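Local atomic coordinates of prolyl-tRNA synthetase (Naegleria fowleri, PDB entry 6NAB), a protein that probably attaches proline to its cognate tRNA, first activating the amino acid with ATP to form prolyl adenylate. Residues B[78-83]-B[121-126]; B[117-122]-B[148-153]. All blocks are in the same frame, centred on the assembly; numbering follows the deposited sequence. Where two conformers were deposited one is given.

Contact 1: B[78-83]-B[121-126]. With PRO (proline), chain N.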
loop_
_atom_site.group_PDB
_atom_site.type_symbol
_atom_site.label_atom_id
_atom_site.label_comp_id
_atom_site.label_asym_id
_atom_site.label_seq_id
_atom_site.Cartn_x
_atom_site.Cartn_y
_atom_site.Cartn_z
ATOM N N LEU B 78 3.615 4.063 11.696
ATOM C CA LEU B 78 4.265 2.794 12.026
ATOM C C LEU B 78 4.617 2.693 13.506
ATOM O O LEU B 78 4.622 1.593 14.071
ATOM C CB LEU B 78 5.537 2.657 11.187
ATOM C CG LEU B 78 6.502 1.496 11.453
ATOM C CD1 LEU B 78 5.830 0.173 11.092
ATOM C CD2 LEU B 78 7.783 1.686 10.618
ATOM N N PHE B 79 4.906 3.820 14.148
ATOM C CA PHE B 79 5.442 3.850 15.502
ATOM C C PHE B 79 4.340 4.069 16.533
ATOM O O PHE B 79 3.354 4.764 16.275
ATOM C CB PHE B 79 6.481 4.965 15.635
ATOM C CG PHE B 79 7.633 4.839 14.681
ATOM C CD1 PHE B 79 8.528 3.780 14.790
ATOM C CD2 PHE B 79 7.841 5.794 13.690
ATOM C CE1 PHE B 79 9.621 3.671 13.920
ATOM C CE2 PHE B 79 8.917 5.683 12.814
ATOM C CZ PHE B 79 9.812 4.622 12.932
ATOM N N VAL B 80 4.531 3.490 17.722
ATOM C CA VAL B 80 3.619 3.690 18.848
ATOM C C VAL B 80 4.455 3.927 20.100
ATOM O O VAL B 80 5.552 3.372 20.244
ATOM C CB VAL B 80 2.657 2.491 19.030
ATOM C CG1 VAL B 80 3.439 1.189 19.281
ATOM C CG2 VAL B 80 1.640 2.764 20.152
ATOM N N THR B 81 3.979 4.802 20.979
ATOM C CA THR B 81 4.728 5.046 22.199
ATOM C C THR B 81 4.449 3.950 23.226
ATOM O O THR B 81 3.431 3.250 23.175
ATOM C CB THR B 81 4.403 6.417 22.813
ATOM O OG1 THR B 81 3.014 6.478 23.159
ATOM C CG2 THR B 81 4.757 7.560 21.849
ATOM N N LYS B 82 5.389 3.801 24.161
ATOM C CA LYS B 82 5.164 2.915 25.300
ATOM C C LYS B 82 3.904 3.311 26.058
ATOM O O LYS B 82 3.106 2.450 26.454
ATOM C CB LYS B 82 6.367 2.948 26.237
ATOM C CG LYS B 82 6.200 1.995 27.452
ATOM C CD LYS B 82 7.365 2.080 28.398
ATOM C CE LYS B 82 8.611 1.462 27.811
ATOM N NZ LYS B 82 9.654 1.331 28.878
ATOM N N ARG B 83 3.704 4.618 26.251
ATOM C CA ARG B 83 2.553 5.117 26.998
ATOM C C ARG B 83 1.233 4.688 26.352
ATOM O O ARG B 83 0.323 4.199 27.035
ATOM C CB ARG B 83 2.653 6.643 27.106
ATOM C CG ARG B 83 1.350 7.357 27.378
ATOM C CD ARG B 83 0.955 7.267 28.830
ATOM N NE ARG B 83 2.098 7.510 29.687
ATOM C CZ ARG B 83 2.063 7.447 31.015
ATOM N NH1 ARG B 83 0.920 7.162 31.648
ATOM N NH2 ARG B 83 3.173 7.676 31.705
ATOM N N GLU B 121 -4.695 -0.666 17.341
ATOM C CA GLU B 121 -5.681 -0.182 18.314
ATOM C C GLU B 121 -5.138 0.992 19.143
ATOM O O GLU B 121 -5.786 2.039 19.258
ATOM C CB GLU B 121 -6.138 -1.318 19.244
ATOM C CG GLU B 121 -7.180 -2.281 18.652
ATOM C CD GLU B 121 -6.545 -3.339 17.761
ATOM O OE1 GLU B 121 -5.298 -3.375 17.688
ATOM O OE2 GLU B 121 -7.283 -4.137 17.138
ATOM N N THR B 122 -3.958 0.826 19.749
ATOM C CA THR B 122 -3.435 1.861 20.636
ATOM C C THR B 122 -2.875 3.052 19.868
ATOM O O THR B 122 -2.675 4.117 20.471
ATOM C CB THR B 122 -2.345 1.290 21.554
ATOM O OG1 THR B 122 -1.236 0.861 20.755
ATOM C CG2 THR B 122 -2.871 0.072 22.383
ATOM N N ILE B 123 -2.651 2.893 18.560
ATOM C CA ILE B 123 -2.218 3.994 17.697
ATOM C C ILE B 123 -3.400 4.857 17.271
ATOM O O ILE B 123 -3.289 6.086 17.178
ATOM C CB ILE B 123 -1.469 3.434 16.476
ATOM C CG1 ILE B 123 -0.145 2.818 16.935
ATOM C CG2 ILE B 123 -1.241 4.559 15.382
ATOM C CD1 ILE B 123 0.605 2.049 15.871
ATOM N N MET B 124 -4.545 4.233 16.994
ATOM C CA MET B 124 -5.686 4.928 16.408
ATOM C C MET B 124 -6.678 5.458 17.434
ATOM O O MET B 124 -7.329 6.485 17.189
ATOM C CB MET B 124 -6.416 3.987 15.453
ATOM C CG MET B 124 -5.592 3.578 14.255
ATOM S SD MET B 124 -6.377 2.234 13.333
ATOM C CE MET B 124 -7.748 3.103 12.601
ATOM N N TYR B 125 -6.840 4.773 18.560
ATOM C CA TYR B 125 -7.994 5.088 19.403
ATOM C C TYR B 125 -7.891 6.404 20.175
ATOM O O TYR B 125 -8.937 6.958 20.537
ATOM C CB TYR B 125 -8.283 3.909 20.346
ATOM C CG TYR B 125 -8.773 2.677 19.561
ATOM C CD1 TYR B 125 -9.064 2.781 18.194
ATOM C CD2 TYR B 125 -8.925 1.426 20.176
ATOM C CE1 TYR B 125 -9.497 1.684 17.455
ATOM C CE2 TYR B 125 -9.376 0.299 19.443
ATOM C CZ TYR B 125 -9.645 0.433 18.089
ATOM O OH TYR B 125 -10.080 -0.655 17.350
ATOM N N PRO B 126 -6.701 6.953 20.470
ATOM C CA PRO B 126 -6.697 8.340 20.972
ATOM C C PRO B 126 -7.325 9.323 19.989
ATOM O O PRO B 126 -8.004 10.265 20.415
ATOM C CB PRO B 126 -5.206 8.623 21.215
ATOM C CG PRO B 126 -4.611 7.278 21.476
ATOM C CD PRO B 126 -5.343 6.372 20.515
HETATM N N PRO N . -6.275 -5.767 15.248
HETATM C CA PRO N . -6.859 -7.114 15.257
HETATM C C PRO N . -5.787 -8.200 15.346
HETATM O O PRO N . -6.100 -9.398 15.342
HETATM C CB PRO N . -7.608 -7.188 13.917
HETATM C CG PRO N . -6.893 -6.170 13.033
HETATM C CD PRO N . -6.527 -5.059 13.977
HETATM O OXT PRO N . -4.589 -7.898 15.439
#

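Contact 2: B[117-122]-B[148-153]. With PRO (proline), chain N; AMP (adenosine monophosphate), chain M.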
loop_
_atom_site.group_PDB
_atom_site.type_symbol
_atom_site.label_atom_id
_atom_site.label_comp_id
_atom_site.label_asym_id
_atom_site.label_seq_id
_atom_site.Cartn_x
_atom_site.Cartn_y
_atom_site.Cartn_z
ATOM N N ARG B 117 4.432 -1.022 15.306
ATOM C CA ARG B 117 3.056 -1.448 15.493
ATOM C C ARG B 117 2.921 -2.964 15.333
ATOM O O ARG B 117 3.309 -3.516 14.287
ATOM C CB ARG B 117 2.120 -0.723 14.511
ATOM C CG ARG B 117 2.169 -1.161 13.061
ATOM C CD ARG B 117 1.254 -0.348 12.140
ATOM N NE ARG B 117 1.883 -0.333 10.825
ATOM C CZ ARG B 117 1.854 0.660 9.953
ATOM N NH1 ARG B 117 1.187 1.790 10.204
ATOM N NH2 ARG B 117 2.521 0.510 8.812
ATOM N N PRO B 118 2.421 -3.667 16.335
ATOM C CA PRO B 118 2.013 -5.072 16.134
ATOM C C PRO B 118 0.583 -5.162 15.629
ATOM O O PRO B 118 0.135 -6.225 15.174
ATOM C CB PRO B 118 2.167 -5.670 17.534
ATOM C CG PRO B 118 1.811 -4.534 18.431
ATOM C CD PRO B 118 2.329 -3.275 17.752
ATOM N N THR B 119 -0.143 -4.047 15.766
ATOM C CA THR B 119 -1.558 -3.832 15.460
ATOM C C THR B 119 -1.844 -2.410 15.933
ATOM O O THR B 119 -1.096 -1.909 16.775
ATOM C CB THR B 119 -2.482 -4.862 16.144
ATOM O OG1 THR B 119 -3.851 -4.567 15.812
ATOM C CG2 THR B 119 -2.307 -4.858 17.677
ATOM N N SER B 120 -2.899 -1.750 15.435
ATOM C CA SER B 120 -2.989 -0.291 15.573
ATOM C C SER B 120 -4.074 0.205 16.530
ATOM O O SER B 120 -4.345 1.413 16.544
ATOM C CB SER B 120 -3.199 0.349 14.202
ATOM O OG SER B 120 -2.100 0.058 13.359
ATOM N N GLU B 121 -4.695 -0.666 17.341
ATOM C CA GLU B 121 -5.681 -0.182 18.314
ATOM C C GLU B 121 -5.138 0.992 19.143
ATOM O O GLU B 121 -5.786 2.039 19.258
ATOM C CB GLU B 121 -6.138 -1.318 19.244
ATOM C CG GLU B 121 -7.180 -2.281 18.652
ATOM C CD GLU B 121 -6.545 -3.339 17.761
ATOM O OE1 GLU B 121 -5.298 -3.375 17.688
ATOM O OE2 GLU B 121 -7.283 -4.137 17.138
ATOM N N THR B 122 -3.958 0.826 19.749
ATOM C CA THR B 122 -3.435 1.861 20.636
ATOM C C THR B 122 -2.875 3.052 19.868
ATOM O O THR B 122 -2.675 4.117 20.471
ATOM C CB THR B 122 -2.345 1.290 21.554
ATOM O OG1 THR B 122 -1.236 0.861 20.755
ATOM C CG2 THR B 122 -2.871 0.072 22.383
ATOM N N VAL B 148 2.869 -4.764 9.338
ATOM C CA VAL B 148 2.903 -4.866 10.787
ATOM C C VAL B 148 4.027 -5.814 11.172
ATOM O O VAL B 148 4.470 -6.647 10.378
ATOM C CB VAL B 148 1.548 -5.322 11.370
ATOM C CG1 VAL B 148 0.641 -4.107 11.562
ATOM C CG2 VAL B 148 0.885 -6.278 10.428
ATOM N N VAL B 149 4.503 -5.659 12.403
ATOM C CA VAL B 149 5.656 -6.396 12.927
ATOM C C VAL B 149 5.262 -7.121 14.210
ATOM O O VAL B 149 4.823 -6.491 15.181
ATOM C CB VAL B 149 6.846 -5.453 13.179
ATOM C CG1 VAL B 149 7.986 -6.180 13.853
ATOM C CG2 VAL B 149 7.310 -4.768 11.839
ATOM N N ARG B 150 5.437 -8.438 14.220
ATOM C CA ARG B 150 5.290 -9.235 15.435
ATOM C C ARG B 150 6.505 -10.137 15.517
ATOM O O ARG B 150 6.712 -10.985 14.641
ATOM C CB ARG B 150 3.993 -10.052 15.422
ATOM C CG ARG B 150 2.735 -9.169 15.489
ATOM C CD ARG B 150 1.416 -9.969 15.532
ATOM N NE ARG B 150 0.263 -9.080 15.299
ATOM C CZ ARG B 150 -1.017 -9.446 15.364
ATOM N NH1 ARG B 150 -1.355 -10.706 15.667
ATOM N NH2 ARG B 150 -1.970 -8.547 15.116
ATOM N N TRP B 151 7.332 -9.928 16.538
ATOM C CA TRP B 151 8.579 -10.676 16.654
ATOM C C TRP B 151 8.250 -12.074 17.174
ATOM O O TRP B 151 8.488 -12.422 18.331
ATOM C CB TRP B 151 9.583 -9.950 17.534
ATOM C CG TRP B 151 10.967 -10.157 17.032
ATOM C CD1 TRP B 151 11.936 -10.951 17.580
ATOM C CD2 TRP B 151 11.520 -9.616 15.832
ATOM N NE1 TRP B 151 13.071 -10.904 16.811
ATOM C CE2 TRP B 151 12.840 -10.095 15.728
ATOM C CE3 TRP B 151 11.030 -8.761 14.838
ATOM C CZ2 TRP B 151 13.680 -9.744 14.669
ATOM C CZ3 TRP B 151 11.864 -8.413 13.787
ATOM C CH2 TRP B 151 13.170 -8.905 13.710
ATOM N N GLU B 152 7.679 -12.873 16.272
ATOM C CA GLU B 152 7.134 -14.181 16.609
ATOM C C GLU B 152 8.161 -15.047 17.330
ATOM O O GLU B 152 9.331 -15.112 16.940
ATOM C CB GLU B 152 6.654 -14.878 15.329
ATOM C CG GLU B 152 5.575 -14.101 14.558
ATOM C CD GLU B 152 4.171 -14.317 15.139
ATOM O OE1 GLU B 152 3.943 -15.344 15.842
ATOM O OE2 GLU B 152 3.310 -13.440 14.916
ATOM N N PHE B 153 7.715 -15.693 18.407
ATOM C CA PHE B 153 8.566 -16.673 19.072
ATOM C C PHE B 153 8.580 -17.989 18.307
ATOM O O PHE B 153 9.635 -18.617 18.170
ATOM C CB PHE B 153 8.090 -16.902 20.508
ATOM C CG PHE B 153 8.895 -17.935 21.258
ATOM C CD1 PHE B 153 10.090 -17.590 21.874
ATOM C CD2 PHE B 153 8.459 -19.250 21.341
ATOM C CE1 PHE B 153 10.835 -18.537 22.564
ATOM C CE2 PHE B 153 9.197 -20.203 22.024
ATOM C CZ PHE B 153 10.387 -19.847 22.636
HETATM N N PRO N . -6.275 -5.767 15.248
HETATM C CA PRO N . -6.859 -7.114 15.257
HETATM C C PRO N . -5.787 -8.200 15.346
HETATM O O PRO N . -6.100 -9.398 15.342
HETATM C CB PRO N . -7.608 -7.188 13.917
HETATM C CG PRO N . -6.893 -6.170 13.033
HETATM C CD PRO N . -6.527 -5.059 13.977
HETATM O OXT PRO N . -4.589 -7.898 15.439
HETATM P P AMP M . -4.747 -12.413 15.088
HETATM O O1P AMP M . -4.366 -11.103 15.897
HETATM O O2P AMP M . -4.009 -13.736 15.460
HETATM O O3P AMP M . -6.266 -12.547 15.105
HETATM O "O5'" AMP M . -4.461 -12.194 13.533
HETATM C "C5'" AMP M . -4.945 -11.049 12.836
HETATM C "C4'" AMP M . -4.757 -11.203 11.349
HETATM O "O4'" AMP M . -3.332 -11.271 11.066
HETATM C "C3'" AMP M . -5.367 -12.474 10.766
HETATM O "O3'" AMP M . -5.836 -12.225 9.441
HETATM C "C2'" AMP M . -4.183 -13.452 10.761
HETATM O "O2'" AMP M . -4.282 -14.463 9.790
HETATM C "C1'" AMP M . -3.001 -12.523 10.490
HETATM N N9 AMP M . -1.724 -12.941 11.091
HETATM C C8 AMP M . -1.430 -12.997 12.427
HETATM N N7 AMP M . -0.159 -13.207 12.689
HETATM C C5 AMP M . 0.420 -13.309 11.436
HETATM C C6 AMP M . 1.753 -13.505 11.019
HETATM N N6 AMP M . 2.788 -13.620 11.862
HETATM N N1 AMP M . 1.997 -13.549 9.687
HETATM C C2 AMP M . 0.973 -13.400 8.842
HETATM N N3 AMP M . -0.324 -13.203 9.117
HETATM C C4 AMP M . -0.534 -13.163 10.436
#

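Contact 1: B[78-83]-B[121-126]
Val80 and Ile123 carry most of this small interface, and a Val80 methyl meets a hydroxyl. The contact packs strand 79-81, an edge strand of the three-stranded antiparallel sheet 79-81, 108-116 and 100-105, on the start of helix 121-131. The axes of strand 79-81 and helix segment 121-126 come within 8.5 Å at 76°. Only 156 Å² of surface is buried between the segments. Val80 points at the helix and lies against both Ile123 and Thr122. Val80 CB is 3.5 Å from Ile123 CG1. Val80 CG2, anti to the backbone N, turns to the hydroxyl side of Thr122 and stands 3.5 Å from Thr122 OG1. The CB of Ile123 does not point straight at the strand. Its outer branch closes the gap: CG1 is anti to the carbonyl carbon (chi1 -68°) and chi2 is extended at 171°. This carries Ile123 CD1 past Val80 CB toward the backbone, 3.9 Å from Phe79 O. That carbonyl is hydrogen-bonded to Tyr39 of the second subunit, which also packs on Ile123. The interface therefore sits against the dimer interface. The CB of Phe79 points away from the helix, and its side chain packs on Leu116 of the second subunit. Glu121, one residue before Thr122, turns to the active site instead. Its chain bends at chi2, and Glu121 OE2 accepts a hydrogen bond of 2.7 Å from the N of the bound proline. Ser268 also bonds to OE2, so two partners hold this oxygen. The two segments share no hydrogen bond. Val80 and Ile123 meet through apolar contact, while Glu121 of the same helix turn binds the proline.

Contact 2: B[117-122]-B[148-153]
This contact joins two substrate-binding elements of the class II synthetase core. Thr119 and Glu121 match the Thr-x-Glu motif known from prolyl-tRNA synthetases, at the start of helix 121-131. Arg150 and Glu152 match the Arg-x-Glu signature of motif 2, just past strand 140-149. The Pro118 carbonyl is where they meet. Arg150, extended from CG to NE, comes side-on and gives two nitrogens to that one oxygen. Arg150 NE is 2.9 Å from Pro118 O (154° at the hydrogen), and Arg150 NH2 is 3.1 Å from Pro118 O in a more bent bond. The carbonyl oxygen lies near the guanidinium plane, so the double grip should fix the rotation of the group. The rest of its edge faces the ligands. Arg150 NH2 is 2.7 Å from OXT of the bound proline. Arg150 NH1 is 3.0 Å from AMP O1P in a nearly straight bond (168°). One arginine thus sets the proline carboxylate beside the phosphate, and its positive charge probably offsets theirs. From the other segment, Thr119 OG1 accepts from the proline N at 2.8 Å. It sits anti to its own backbone nitrogen (chi1 179°) and donates to the syn lone pair of Glu121 OE1. Glu152 reads the far end of AMP: its OE2 takes a hydrogen bond of 3.1 Å from N6 of the adenine. The other oxygen, OE1, makes a salt bridge to Arg161. The backbones are also joined directly: Val149 N bonds to Arg117 O at 3.1 Å. The Arg117 side chain turns from the site and gives its NE to Asn147 O. The Arg117 and Val148 side chains cross at about a right angle, with Arg117 CG 3.6 Å from Val148 CG1, in one of two deposited conformers of Val148.

In the fold
The two contacts lie 11 Å apart, centre to centre, and both use helix 121-131, sharing Glu121 and Thr122. Along the chain the order is 78-83, 117-122, 121-126 and 148-153, so the Thr-x-Glu motif leads straight into the helix of contact 1. They also touch directly. Leu78 O and Arg117 N, 2.9 Å apart, probably form a hydrogen bond. Ile123 CD1 packs on Arg117 CB. Strand 79-81 pairs with strand 108-116, which leads to the loop of contact 2. Both contacts reach the second subunit and the bound proline. Contact 1 thus lies between the dimer interface and the proline site, and contact 2 extends the site to AMP.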